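Local atomic coordinates of TssK C (Escherichia coli, PDB entry 5M2Y), a protein that serves as a baseplate subunit of the type VI secretion system, represented here by its C-terminal domain, the protein having evolved to bind the membrane complex. Residues 13-19 with 107-113; 27-33 with 123-129; 43-48 with 88-92; 66-70 with 99-103. All blocks are in the same frame, centred on the assembly; numbering follows the deposited sequence.

Interaction 1 (13-19 with 107-113); sequences VMWEGAL and GRCTFYT
L19 reaches over the strand 108-112 with its CD1 methyl, which sits 3.9 Å from CB of C109, while its CB lies against the backbone of G107. C109 and F111 turn to the same side of the sheet, where M103 of the helix 97-106 packs on both L19 and C109. W15 is on this face too, directly opposite F111 in a hydrogen-bonded pair. With CG of W15 placed anti to its carbonyl carbon (chi1 -62°), the indole crosses T113 at about a right angle. NE1 gives a hydrogen bond of 2.9 Å to OG1 of T113, an oxygen in the ring plane, although the N-H itself is bent to 142°. The indole nitrogen thus has a partner at a buried spot, and the bond helps to set the rotation of the ring.

The other face carries M14, E16, T110, R108 and Y112. SD of M14 comes in at the edge of the Y112 ring, 5.3 Å from its centroid, a Met-aromatic contact; beside it CG2 of V13 meets the same ring edge, 3.6 Å from CE1. Further along, E16 and R108 form a salt bridge, OE1 to NH1 at 3.1 Å; NH2 of R108 also bonds to the carbonyl of P56.

Backbone bonds run from T113 N to V13 O at one end to L19 N to G107 O at the other. G107, with positive phi, is the C-prime residue of a Schellman motif closing the preceding helix, and the pair is a regular antiparallel ladder within the domain's antiparallel sheet, in which 14-18 and 108-112 are neighbours.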
loop_
_atom_site.group_PDB
_atom_site.type_symbol
_atom_site.label_atom_id
_atom_site.label_comp_id
_atom_site.label_asym_id
_atom_site.label_seq_id
_atom_site.Cartn_x
_atom_site.Cartn_y
_atom_site.Cartn_z
ATOM N N VAL A 13 0.951 -14.387 -1.539
ATOM C CA VAL A 13 0.737 -13.257 -2.441
ATOM C C VAL A 13 0.039 -12.060 -1.764
ATOM O O VAL A 13 -0.031 -10.992 -2.366
ATOM C CB VAL A 13 0.011 -13.657 -3.759
ATOM C CG1 VAL A 13 0.890 -14.552 -4.625
ATOM C CG2 VAL A 13 -1.338 -14.300 -3.492
ATOM N N MET A 14 -0.480 -12.241 -0.539
ATOM C CA MET A 14 -1.181 -11.173 0.174
ATOM C C MET A 14 -0.358 -10.510 1.262
ATOM O O MET A 14 0.387 -11.178 1.972
ATOM C CB MET A 14 -2.506 -11.668 0.769
ATOM C CG MET A 14 -3.512 -12.183 -0.252
ATOM S SD MET A 14 -3.941 -11.002 -1.555
ATOM C CE MET A 14 -4.717 -9.665 -0.640
ATOM N N TRP A 15 -0.491 -9.188 1.375
ATOM C CA TRP A 15 0.168 -8.387 2.401
ATOM C C TRP A 15 -0.924 -7.710 3.195
ATOM O O TRP A 15 -1.800 -7.089 2.603
ATOM C CB TRP A 15 1.070 -7.336 1.767
ATOM C CG TRP A 15 2.198 -7.908 0.953
ATOM C CD1 TRP A 15 2.153 -8.343 -0.341
ATOM C CD2 TRP A 15 3.561 -8.031 1.359
ATOM N NE1 TRP A 15 3.386 -8.780 -0.747
ATOM C CE2 TRP A 15 4.277 -8.590 0.273
ATOM C CE3 TRP A 15 4.250 -7.729 2.536
ATOM C CZ2 TRP A 15 5.645 -8.828 0.325
ATOM C CZ3 TRP A 15 5.602 -7.988 2.599
ATOM C CH2 TRP A 15 6.289 -8.531 1.502
ATOM N N GLU A 16 -0.908 -7.849 4.518
ATOM C CA GLU A 16 -1.952 -7.241 5.350
ATOM C C GLU A 16 -1.362 -6.336 6.405
ATOM O O GLU A 16 -0.422 -6.721 7.080
ATOM C CB GLU A 16 -2.843 -8.326 5.982
ATOM C CG GLU A 16 -4.031 -7.779 6.743
ATOM C CD GLU A 16 -5.069 -8.817 7.154
ATOM O OE1 GLU A 16 -5.249 -9.828 6.446
ATOM O OE2 GLU A 16 -5.756 -8.561 8.162
ATOM N N GLY A 17 -1.951 -5.156 6.548
ATOM C CA GLY A 17 -1.555 -4.159 7.530
ATOM C C GLY A 17 -2.708 -3.771 8.428
ATOM O O GLY A 17 -3.837 -3.660 7.960
ATOM N N ALA A 18 -2.433 -3.578 9.730
ATOM C CA ALA A 18 -3.443 -3.166 10.706
ATOM C C ALA A 18 -3.467 -1.645 10.754
ATOM O O ALA A 18 -2.407 -1.016 10.815
ATOM C CB ALA A 18 -3.124 -3.738 12.085
ATOM N N LEU A 19 -4.668 -1.060 10.679
ATOM C CA LEU A 19 -4.839 0.390 10.691
ATOM C C LEU A 19 -5.570 0.846 11.960
ATOM O O LEU A 19 -6.518 1.615 11.875
ATOM C CB LEU A 19 -5.592 0.846 9.423
ATOM C CG LEU A 19 -4.967 0.503 8.076
ATOM C CD1 LEU A 19 -5.947 0.811 6.953
ATOM C CD2 LEU A 19 -3.599 1.224 7.882
ATOM N N GLY A 107 -10.302 -1.093 9.830
ATOM C CA GLY A 107 -9.072 -1.096 10.603
ATOM C C GLY A 107 -7.996 -1.967 9.989
ATOM O O GLY A 107 -7.132 -2.488 10.691
ATOM N N ARG A 108 -8.048 -2.097 8.643
ATOM C CA ARG A 108 -7.185 -2.990 7.889
ATOM C C ARG A 108 -7.023 -2.626 6.423
ATOM O O ARG A 108 -7.910 -2.031 5.814
ATOM C CB ARG A 108 -7.844 -4.371 7.955
ATOM C CG ARG A 108 -7.009 -5.550 7.528
ATOM C CD ARG A 108 -7.780 -6.801 7.872
ATOM N NE ARG A 108 -8.961 -6.987 7.051
ATOM C CZ ARG A 108 -9.107 -7.938 6.130
ATOM N NH1 ARG A 108 -8.127 -8.803 5.907
ATOM N NH2 ARG A 108 -10.225 -8.020 5.442
ATOM N N CYS A 109 -5.891 -3.045 5.854
ATOM C CA CYS A 109 -5.662 -2.909 4.425
ATOM C C CYS A 109 -4.937 -4.152 3.927
ATOM O O CYS A 109 -4.195 -4.777 4.684
ATOM C CB CYS A 109 -4.912 -1.626 4.086
ATOM S SG CYS A 109 -3.242 -1.546 4.763
ATOM N N THR A 110 -5.180 -4.533 2.674
ATOM C CA THR A 110 -4.546 -5.705 2.081
ATOM C C THR A 110 -4.080 -5.383 0.680
ATOM O O THR A 110 -4.705 -4.580 -0.007
ATOM C CB THR A 110 -5.469 -6.933 2.046
ATOM O OG1 THR A 110 -6.531 -6.704 1.142
ATOM C CG2 THR A 110 -6.026 -7.318 3.408
ATOM N N PHE A 111 -2.973 -6.002 0.269
ATOM C CA PHE A 111 -2.422 -5.824 -1.070
ATOM C C PHE A 111 -2.034 -7.150 -1.649
ATOM O O PHE A 111 -1.429 -7.979 -0.978
ATOM C CB PHE A 111 -1.196 -4.892 -1.066
ATOM C CG PHE A 111 -1.452 -3.556 -0.426
ATOM C CD1 PHE A 111 -1.954 -2.497 -1.167
ATOM C CD2 PHE A 111 -1.202 -3.362 0.926
ATOM C CE1 PHE A 111 -2.206 -1.268 -0.559
ATOM C CE2 PHE A 111 -1.449 -2.139 1.531
ATOM C CZ PHE A 111 -1.943 -1.095 0.786
ATOM N N TYR A 112 -2.391 -7.336 -2.904
ATOM C CA TYR A 112 -2.056 -8.520 -3.653
ATOM C C TYR A 112 -0.869 -8.176 -4.520
ATOM O O TYR A 112 -0.891 -7.173 -5.233
ATOM C CB TYR A 112 -3.247 -8.962 -4.524
ATOM C CG TYR A 112 -2.885 -9.937 -5.620
ATOM C CD1 TYR A 112 -2.445 -11.221 -5.314
ATOM C CD2 TYR A 112 -2.999 -9.583 -6.953
ATOM C CE1 TYR A 112 -2.110 -12.122 -6.314
ATOM C CE2 TYR A 112 -2.677 -10.483 -7.965
ATOM C CZ TYR A 112 -2.227 -11.749 -7.635
ATOM O OH TYR A 112 -1.939 -12.670 -8.612
ATOM N N THR A 113 0.157 -9.020 -4.457
ATOM C CA THR A 113 1.334 -8.873 -5.302
ATOM C C THR A 113 1.499 -10.199 -6.032
ATOM O O THR A 113 1.795 -11.195 -5.379
ATOM C CB THR A 113 2.574 -8.480 -4.495
ATOM O OG1 THR A 113 2.824 -9.442 -3.478
ATOM C CG2 THR A 113 2.472 -7.081 -3.888
#

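Interaction 2 (27-33 with 123-129); sequences GADFWLS and ELFAVLR
W31 and V127 meet on one face of the strand pair, CZ3 of the indole lying 3.4 Å from CG2 of the valine as the two side chains slant past each other. On that face S33 also sets its CB 3.9 Å from CE1 of F125, in the plane of the phenyl ring, and F125 in turn makes an edge-to-face contact with F5. The reverse face is built from A28, F30, L32, L124, A126 and L128: CE2 of F30 rests 3.7 Å from CB of A126, and CD1 of L124 touches CD2 of L32 at 3.8 Å.

The salt bridge lies at the end of the ladder where G27 meets R129. R129 bends at chi3 (-65°) and folds its guanidinium back over the backbone, one face above the N of A28, and NH1 pairs with OD1 of D29 at 3.2 Å; its hydrogen bond is weak, the angle being 121°.

Two waters join in there, one linking the carbonyls of G27 and R129, the other giving protons to OD2 of D29 and to O of V127.

R129 N bonds to G27 O at 2.7 Å. Backbone bonds in both directions within D29-V127, W31-F125 and S33-E123 make a regular antiparallel ladder between 28-35 and 121-128, neighbours within the sheet.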
loop_
_atom_site.group_PDB
_atom_site.type_symbol
_atom_site.label_atom_id
_atom_site.label_comp_id
_atom_site.label_asym_id
_atom_site.label_seq_id
_atom_site.Cartn_x
_atom_site.Cartn_y
_atom_site.Cartn_z
ATOM N N GLY A 27 -6.488 12.365 9.330
ATOM C CA GLY A 27 -5.910 12.813 8.082
ATOM C C GLY A 27 -4.539 12.222 7.851
ATOM O O GLY A 27 -3.582 12.575 8.536
ATOM N N ALA A 28 -4.489 11.228 6.951
ATOM C CA ALA A 28 -3.265 10.556 6.530
ATOM C C ALA A 28 -3.310 10.148 5.083
ATOM O O ALA A 28 -4.373 9.812 4.564
ATOM C CB ALA A 28 -2.965 9.353 7.387
ATOM N N ASP A 29 -2.141 10.201 4.445
ATOM C CA ASP A 29 -1.916 9.779 3.069
ATOM C C ASP A 29 -0.916 8.650 3.141
ATOM O O ASP A 29 -0.029 8.664 3.993
ATOM C CB ASP A 29 -1.415 10.928 2.211
ATOM C CG ASP A 29 -2.419 12.062 2.118
ATOM O OD1 ASP A 29 -3.578 11.805 1.678
ATOM O OD2 ASP A 29 -2.043 13.210 2.436
ATOM N N PHE A 30 -1.091 7.648 2.285
ATOM C CA PHE A 30 -0.293 6.429 2.310
ATOM C C PHE A 30 0.637 6.254 1.129
ATOM O O PHE A 30 0.329 6.672 0.019
ATOM C CB PHE A 30 -1.232 5.223 2.413
ATOM C CG PHE A 30 -2.100 5.197 3.650
ATOM C CD1 PHE A 30 -3.309 5.876 3.683
ATOM C CD2 PHE A 30 -1.719 4.473 4.765
ATOM C CE1 PHE A 30 -4.103 5.858 4.817
ATOM C CE2 PHE A 30 -2.523 4.456 5.905
ATOM C CZ PHE A 30 -3.717 5.138 5.916
ATOM N N TRP A 31 1.781 5.612 1.389
ATOM C CA TRP A 31 2.786 5.289 0.381
ATOM C C TRP A 31 3.310 3.891 0.579
ATOM O O TRP A 31 3.494 3.440 1.710
ATOM C CB TRP A 31 4.002 6.224 0.452
ATOM C CG TRP A 31 3.792 7.566 -0.145
ATOM C CD1 TRP A 31 4.163 7.987 -1.384
ATOM C CD2 TRP A 31 3.200 8.691 0.507
ATOM N NE1 TRP A 31 3.814 9.301 -1.562
ATOM C CE2 TRP A 31 3.208 9.757 -0.418
ATOM C CE3 TRP A 31 2.656 8.904 1.779
ATOM C CZ2 TRP A 31 2.667 11.005 -0.108
ATOM C CZ3 TRP A 31 2.127 10.133 2.083
ATOM C CH2 TRP A 31 2.161 11.180 1.162
ATOM N N LEU A 32 3.617 3.243 -0.534
ATOM C CA LEU A 32 4.249 1.936 -0.552
ATOM C C LEU A 32 5.705 2.079 -0.987
ATOM O O LEU A 32 6.013 2.838 -1.908
ATOM C CB LEU A 32 3.511 0.995 -1.522
ATOM C CG LEU A 32 2.166 0.430 -1.079
ATOM C CD1 LEU A 32 1.462 -0.259 -2.239
ATOM C CD2 LEU A 32 2.323 -0.512 0.126
ATOM N N SER A 33 6.591 1.372 -0.295
ATOM C CA SER A 33 8.016 1.305 -0.640
ATOM C C SER A 33 8.217 -0.139 -1.097
ATOM O O SER A 33 7.808 -1.057 -0.389
ATOM C CB SER A 33 8.893 1.644 0.560
ATOM O OG SER A 33 10.244 1.288 0.342
ATOM N N GLU A 123 6.651 -2.220 2.087
ATOM C CA GLU A 123 6.586 -1.501 3.351
ATOM C C GLU A 123 5.554 -0.384 3.158
ATOM O O GLU A 123 5.526 0.228 2.089
ATOM C CB GLU A 123 7.953 -0.978 3.793
ATOM C CG GLU A 123 8.899 -2.092 4.208
ATOM C CD GLU A 123 10.196 -1.645 4.875
ATOM O OE1 GLU A 123 10.587 -0.477 4.708
ATOM O OE2 GLU A 123 10.822 -2.485 5.557
ATOM N N LEU A 124 4.656 -0.177 4.148
ATOM C CA LEU A 124 3.613 0.843 4.050
ATOM C C LEU A 124 3.865 1.905 5.099
ATOM O O LEU A 124 4.150 1.583 6.251
ATOM C CB LEU A 124 2.222 0.208 4.237
ATOM C CG LEU A 124 0.995 1.133 4.214
ATOM C CD1 LEU A 124 0.745 1.708 2.828
ATOM C CD2 LEU A 124 -0.238 0.385 4.681
ATOM N N PHE A 125 3.859 3.172 4.647
ATOM C CA PHE A 125 4.046 4.375 5.460
ATOM C C PHE A 125 2.827 5.288 5.291
ATOM O O PHE A 125 2.289 5.407 4.192
ATOM C CB PHE A 125 5.273 5.172 4.982
ATOM C CG PHE A 125 6.612 4.494 5.082
ATOM C CD1 PHE A 125 7.097 3.720 4.040
ATOM C CD2 PHE A 125 7.420 4.682 6.195
ATOM C CE1 PHE A 125 8.340 3.093 4.137
ATOM C CE2 PHE A 125 8.669 4.065 6.288
ATOM C CZ PHE A 125 9.122 3.276 5.259
ATOM N N ALA A 126 2.421 5.951 6.376
ATOM C CA ALA A 126 1.370 6.963 6.355
ATOM C C ALA A 126 1.997 8.255 6.848
ATOM O O ALA A 126 2.771 8.247 7.814
ATOM C CB ALA A 126 0.199 6.571 7.239
ATOM N N VAL A 127 1.699 9.321 6.154
ATOM C CA VAL A 127 2.185 10.617 6.538
ATOM C C VAL A 127 0.982 11.335 7.098
ATOM O O VAL A 127 0.014 11.471 6.448
ATOM C CB VAL A 127 2.793 11.365 5.371
ATOM C CG1 VAL A 127 3.178 12.773 5.749
ATOM C CG2 VAL A 127 4.010 10.627 4.887
ATOM N N LEU A 128 1.059 11.718 8.354
ATOM C CA LEU A 128 -0.050 12.400 8.976
ATOM C C LEU A 128 -0.206 13.830 8.484
ATOM O O LEU A 128 0.738 14.549 8.373
ATOM C CB LEU A 128 0.070 12.360 10.496
ATOM C CG LEU A 128 0.231 10.977 11.071
ATOM C CD1 LEU A 128 0.414 10.930 12.565
ATOM C CD2 LEU A 128 -0.893 10.063 10.652
ATOM N N ARG A 129 -1.429 14.215 8.193
ATOM C CA ARG A 129 -1.714 15.555 7.732
ATOM C C ARG A 129 -1.838 16.518 8.896
ATOM O O ARG A 129 -2.410 16.173 9.924
ATOM C CB ARG A 129 -3.004 15.572 6.885
ATOM C CG ARG A 129 -2.899 14.735 5.638
ATOM C CD ARG A 129 -4.051 14.834 4.700
ATOM N NE ARG A 129 -5.258 14.308 5.290
ATOM C CZ ARG A 129 -6.116 13.513 4.671
ATOM N NH1 ARG A 129 -5.913 13.137 3.444
ATOM N NH2 ARG A 129 -7.216 13.136 5.286
HETATM O O HOH W 1 -3.197 13.664 11.015
HETATM O O HOH W 2 -0.091 13.297 4.397
#

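Interaction 3 (43-48 with 88-92); sequences LQTKFP and NQYFA
L43 points at the strand and lays its CD2 methyl against the aliphatic part of Q89, 3.7 Å from CG, the two chains running past each other in opposite directions. Its carbonyl O accepts the helix bond from F47 N, and the same oxygen comes close to CZ of F91. Q44 stands at the outer edge. Its extended chain crosses that of Q89 at about a right angle, the amide planes steeply inclined, and NE2 remains 3.8 Å from OE1 of Q89, too far for a direct bond. A water lies between them, 3.1 Å from OE1 of Q89 and 2.9 Å from the carbonyl O of Y90, with a weak link to NE2 of Q44. That water also sits over the rim of one face of the F91 ring. The carbonyl O of Q44 itself meets the ring edge in plane.

This is a helix laid across one face of an antiparallel sheet, the helix 40-50 following the strand 28-35 and packing on its neighbour 89-95; the axes of the two short segments are 9.3 Å apart and inclined at 36°. F47, one turn on from L43, takes the opposite face of F91 from the water. Its CG lies anti to the backbone N (chi1 -172°), which carries the ring toward the strand and brings CD2 over the centre of the F91 ring, 3.6 Å from CE1. The ring planes are inclined by 34°, and V34 of the strand 28-35 touches both phenyls. P48, where the helix is kinked, crosses F91 at about a right angle, its CD 3.9 Å from CE2 and its CG just as near.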
loop_
_atom_site.group_PDB
_atom_site.type_symbol
_atom_site.label_atom_id
_atom_site.label_comp_id
_atom_site.label_asym_id
_atom_site.label_seq_id
_atom_site.Cartn_x
_atom_site.Cartn_y
_atom_site.Cartn_z
ATOM N N LEU A 43 9.646 -2.334 -12.613
ATOM C CA LEU A 43 8.807 -2.330 -11.416
ATOM C C LEU A 43 7.984 -1.034 -11.367
ATOM O O LEU A 43 6.794 -1.077 -11.096
ATOM C CB LEU A 43 9.670 -2.495 -10.156
ATOM C CG LEU A 43 8.949 -2.539 -8.815
ATOM C CD1 LEU A 43 8.220 -3.824 -8.641
ATOM C CD2 LEU A 43 9.934 -2.372 -7.673
ATOM N N GLN A 44 8.609 0.109 -11.692
ATOM C CA GLN A 44 7.941 1.413 -11.695
ATOM C C GLN A 44 6.761 1.439 -12.647
ATOM O O GLN A 44 5.702 1.980 -12.314
ATOM C CB GLN A 44 8.923 2.502 -12.111
ATOM C CG GLN A 44 8.403 3.901 -11.863
ATOM C CD GLN A 44 9.417 4.946 -12.233
ATOM O OE1 GLN A 44 10.054 4.893 -13.296
ATOM N NE2 GLN A 44 9.526 5.957 -11.365
ATOM N N THR A 45 6.994 0.893 -13.847
ATOM C CA THR A 45 6.048 0.801 -14.947
ATOM C C THR A 45 4.872 -0.154 -14.652
ATOM O O THR A 45 3.726 0.222 -14.863
ATOM C CB THR A 45 6.838 0.386 -16.204
ATOM O OG1 THR A 45 7.755 1.432 -16.545
ATOM C CG2 THR A 45 5.951 0.045 -17.394
ATOM N N LYS A 46 5.165 -1.368 -14.158
ATOM C CA LYS A 46 4.239 -2.489 -13.968
ATOM C C LYS A 46 3.573 -2.614 -12.604
ATOM O O LYS A 46 2.419 -3.038 -12.561
ATOM C CB LYS A 46 4.963 -3.792 -14.303
ATOM C CG LYS A 46 5.396 -3.894 -15.758
ATOM C CD LYS A 46 5.961 -5.270 -16.025
ATOM C CE LYS A 46 6.494 -5.459 -17.421
ATOM N NZ LYS A 46 7.120 -6.789 -17.537
ATOM N N PHE A 47 4.276 -2.266 -11.508
ATOM C CA PHE A 47 3.713 -2.359 -10.151
ATOM C C PHE A 47 2.325 -1.691 -10.016
ATOM O O PHE A 47 1.445 -2.338 -9.452
ATOM C CB PHE A 47 4.682 -1.847 -9.076
ATOM C CG PHE A 47 4.220 -2.103 -7.664
ATOM C CD1 PHE A 47 4.423 -3.337 -7.056
ATOM C CD2 PHE A 47 3.583 -1.113 -6.941
ATOM C CE1 PHE A 47 3.983 -3.574 -5.745
ATOM C CE2 PHE A 47 3.141 -1.352 -5.633
ATOM C CZ PHE A 47 3.352 -2.576 -5.043
ATOM N N PRO A 48 2.060 -0.468 -10.555
ATOM C CA PRO A 48 0.710 0.122 -10.408
ATOM C C PRO A 48 -0.429 -0.699 -11.027
ATOM O O PRO A 48 -1.580 -0.535 -10.633
ATOM C CB PRO A 48 0.846 1.479 -11.096
ATOM C CG PRO A 48 2.308 1.799 -10.994
ATOM C CD PRO A 48 2.974 0.487 -11.216
ATOM N N ASN A 88 14.953 0.788 -4.059
ATOM C CA ASN A 88 13.502 0.806 -3.880
ATOM C C ASN A 88 12.770 1.765 -4.783
ATOM O O ASN A 88 13.310 2.776 -5.237
ATOM C CB ASN A 88 13.122 1.093 -2.452
ATOM C CG ASN A 88 13.275 -0.107 -1.585
ATOM O OD1 ASN A 88 14.153 -0.956 -1.778
ATOM N ND2 ASN A 88 12.450 -0.196 -0.586
ATOM N N GLN A 89 11.509 1.427 -5.034
ATOM C CA GLN A 89 10.597 2.233 -5.822
ATOM C C GLN A 89 9.475 2.643 -4.902
ATOM O O GLN A 89 9.016 1.829 -4.101
ATOM C CB GLN A 89 10.057 1.426 -6.994
ATOM C CG GLN A 89 11.109 1.136 -8.062
ATOM C CD GLN A 89 11.624 2.357 -8.787
ATOM O OE1 GLN A 89 10.915 3.354 -8.980
ATOM N NE2 GLN A 89 12.844 2.266 -9.288
ATOM N N TYR A 90 9.070 3.915 -4.986
ATOM C CA TYR A 90 8.032 4.469 -4.124
ATOM C C TYR A 90 6.772 4.780 -4.887
ATOM O O TYR A 90 6.828 5.165 -6.052
ATOM C CB TYR A 90 8.555 5.675 -3.330
ATOM C CG TYR A 90 9.737 5.303 -2.452
ATOM C CD1 TYR A 90 11.027 5.278 -2.961
ATOM C CD2 TYR A 90 9.550 4.917 -1.140
ATOM C CE1 TYR A 90 12.109 4.887 -2.173
ATOM C CE2 TYR A 90 10.622 4.524 -0.343
ATOM C CZ TYR A 90 11.901 4.513 -0.862
ATOM O OH TYR A 90 12.964 4.115 -0.084
ATOM N N PHE A 91 5.634 4.532 -4.244
ATOM C CA PHE A 91 4.330 4.741 -4.852
ATOM C C PHE A 91 3.354 5.341 -3.875
ATOM O O PHE A 91 3.314 4.936 -2.725
ATOM C CB PHE A 91 3.748 3.414 -5.365
ATOM C CG PHE A 91 4.635 2.637 -6.307
ATOM C CD1 PHE A 91 5.594 1.765 -5.823
ATOM C CD2 PHE A 91 4.510 2.779 -7.684
ATOM C CE1 PHE A 91 6.441 1.075 -6.701
ATOM C CE2 PHE A 91 5.356 2.081 -8.561
ATOM C CZ PHE A 91 6.319 1.233 -8.064
ATOM N N ALA A 92 2.560 6.285 -4.334
ATOM C CA ALA A 92 1.515 6.861 -3.511
ATOM C C ALA A 92 0.235 6.103 -3.736
ATOM O O ALA A 92 -0.024 5.642 -4.840
ATOM C CB ALA A 92 1.293 8.309 -3.893
HETATM O O HOH W 3 8.248 4.807 -8.546
#

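Interaction 4 (66-70 with 99-103); sequences ALSGV and AARAM
The chain at 66-70 runs as an irregular link that ends in the strand 70-75, and it comes nearest to the helix at G69, whose CA lies 5.6 Å from CA of A99 and whose positive phi (85°) turns the backbone there. No hydrogen bond joins the two segments, and the contact is made by carbon and by carbonyl oxygens lying against methyl groups.

L67 does most of the work. Its CG stands anti to the backbone N (chi1 176°), which sends the two methyls toward the helix on different courses. CD1 goes to CB of A102 at 3.9 Å, while CD2 settles against M103, 3.7 Å from CG, and also near the carbonyl O of A99. M103 is bent at its last torsion, chi3 -72°, and this turns CE back toward that methyl, beside SD. P56 touches both L67 and M103 from the preceding part of the chain.

The small side chain of A99 fills the other half of the contact. Its CB is met by the carbonyl oxygens of S68 and G69, at 3.6 and 3.7 Å, and more loosely by CG2 of V70, 4.1 Å away. Backbone hydrogen bonds of L67 with A53 and of G69 with S96 tie the link to the rest of the chain. The arrangement is that of a connecting loop lying against the alanine-rich side of a helix, here the helix 97-106 that joins the strands 89-95 and 108-112.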
loop_
_atom_site.group_PDB
_atom_site.type_symbol
_atom_site.label_atom_id
_atom_site.label_comp_id
_atom_site.label_asym_id
_atom_site.label_seq_id
_atom_site.Cartn_x
_atom_site.Cartn_y
_atom_site.Cartn_z
ATOM N N ALA A 66 -11.617 -7.274 -4.555
ATOM C CA ALA A 66 -10.754 -6.100 -4.640
ATOM C C ALA A 66 -11.458 -4.859 -4.126
ATOM O O ALA A 66 -12.686 -4.775 -4.159
ATOM C CB ALA A 66 -10.327 -5.869 -6.080
ATOM N N LEU A 67 -10.663 -3.890 -3.658
ATOM C CA LEU A 67 -11.167 -2.601 -3.211
ATOM C C LEU A 67 -10.980 -1.637 -4.374
ATOM O O LEU A 67 -9.856 -1.418 -4.811
ATOM C CB LEU A 67 -10.428 -2.105 -1.954
ATOM C CG LEU A 67 -10.810 -0.698 -1.452
ATOM C CD1 LEU A 67 -12.239 -0.652 -0.914
ATOM C CD2 LEU A 67 -9.837 -0.216 -0.409
ATOM N N SER A 68 -12.079 -1.101 -4.900
ATOM C CA SER A 68 -11.987 -0.150 -6.000
ATOM C C SER A 68 -11.667 1.246 -5.437
ATOM O O SER A 68 -11.810 1.483 -4.239
ATOM C CB SER A 68 -13.274 -0.143 -6.819
ATOM O OG SER A 68 -14.352 0.385 -6.077
ATOM N N GLY A 69 -11.198 2.131 -6.311
ATOM C CA GLY A 69 -10.843 3.499 -5.948
ATOM C C GLY A 69 -9.442 3.664 -5.390
ATOM O O GLY A 69 -9.159 4.646 -4.697
ATOM N N VAL A 70 -8.559 2.689 -5.678
ATOM C CA VAL A 70 -7.172 2.725 -5.252
ATOM C C VAL A 70 -6.325 2.871 -6.511
ATOM O O VAL A 70 -6.339 1.988 -7.366
ATOM C CB VAL A 70 -6.775 1.489 -4.415
ATOM C CG1 VAL A 70 -5.329 1.580 -3.940
ATOM C CG2 VAL A 70 -7.717 1.303 -3.236
ATOM N N ALA A 99 -12.784 4.399 -0.675
ATOM C CA ALA A 99 -11.663 3.490 -0.418
ATOM C C ALA A 99 -10.990 3.754 0.920
ATOM O O ALA A 99 -10.807 2.822 1.690
ATOM C CB ALA A 99 -10.644 3.575 -1.536
ATOM N N ALA A 100 -10.651 5.023 1.196
ATOM C CA ALA A 100 -10.020 5.469 2.437
ATOM C C ALA A 100 -10.904 5.138 3.637
ATOM O O ALA A 100 -10.421 4.559 4.606
ATOM C CB ALA A 100 -9.772 6.963 2.374
ATOM N N ARG A 101 -12.201 5.455 3.539
ATOM C CA ARG A 101 -13.179 5.176 4.577
ATOM C C ARG A 101 -13.293 3.671 4.831
ATOM O O ARG A 101 -13.272 3.270 5.984
ATOM C CB ARG A 101 -14.553 5.781 4.198
ATOM C CG ARG A 101 -15.659 5.585 5.243
ATOM C CD ARG A 101 -16.958 6.258 4.834
ATOM N N ALA A 102 -13.379 2.844 3.761
ATOM C CA ALA A 102 -13.500 1.384 3.867
ATOM C C ALA A 102 -12.340 0.760 4.629
ATOM O O ALA A 102 -12.581 -0.088 5.474
ATOM C CB ALA A 102 -13.629 0.749 2.484
ATOM N N MET A 103 -11.094 1.198 4.359
ATOM C CA MET A 103 -9.899 0.679 5.030
ATOM C C MET A 103 -9.824 1.135 6.487
ATOM O O MET A 103 -9.564 0.315 7.366
ATOM C CB MET A 103 -8.632 1.092 4.285
ATOM C CG MET A 103 -8.431 0.331 3.013
ATOM S SD MET A 103 -6.911 0.777 2.199
ATOM C CE MET A 103 -7.313 2.330 1.646
#

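Interactions 1 and 2 are both strand pairs of the same antiparallel sheet, joined by backbone ladders, whereas interactions 3 and 4 set a helix against a strand or loop with no direct hydrogen bond across. Interaction 2 is the buried one; 1, 3 and 4 are partly buried. Each ladder keeps its salt bridge near one end. They touch through C109 and L124 and through L19 and F30. Interaction 3 continues from interaction 2, since L32 N bonds to F91 O, and reaches interaction 1 where F47 meets T113. A probable bond from R108 N to M103 O, at the helix end, ties interaction 1 to interaction 4. Interactions 3 and 4 are centred about 19 Å apart and do not touch.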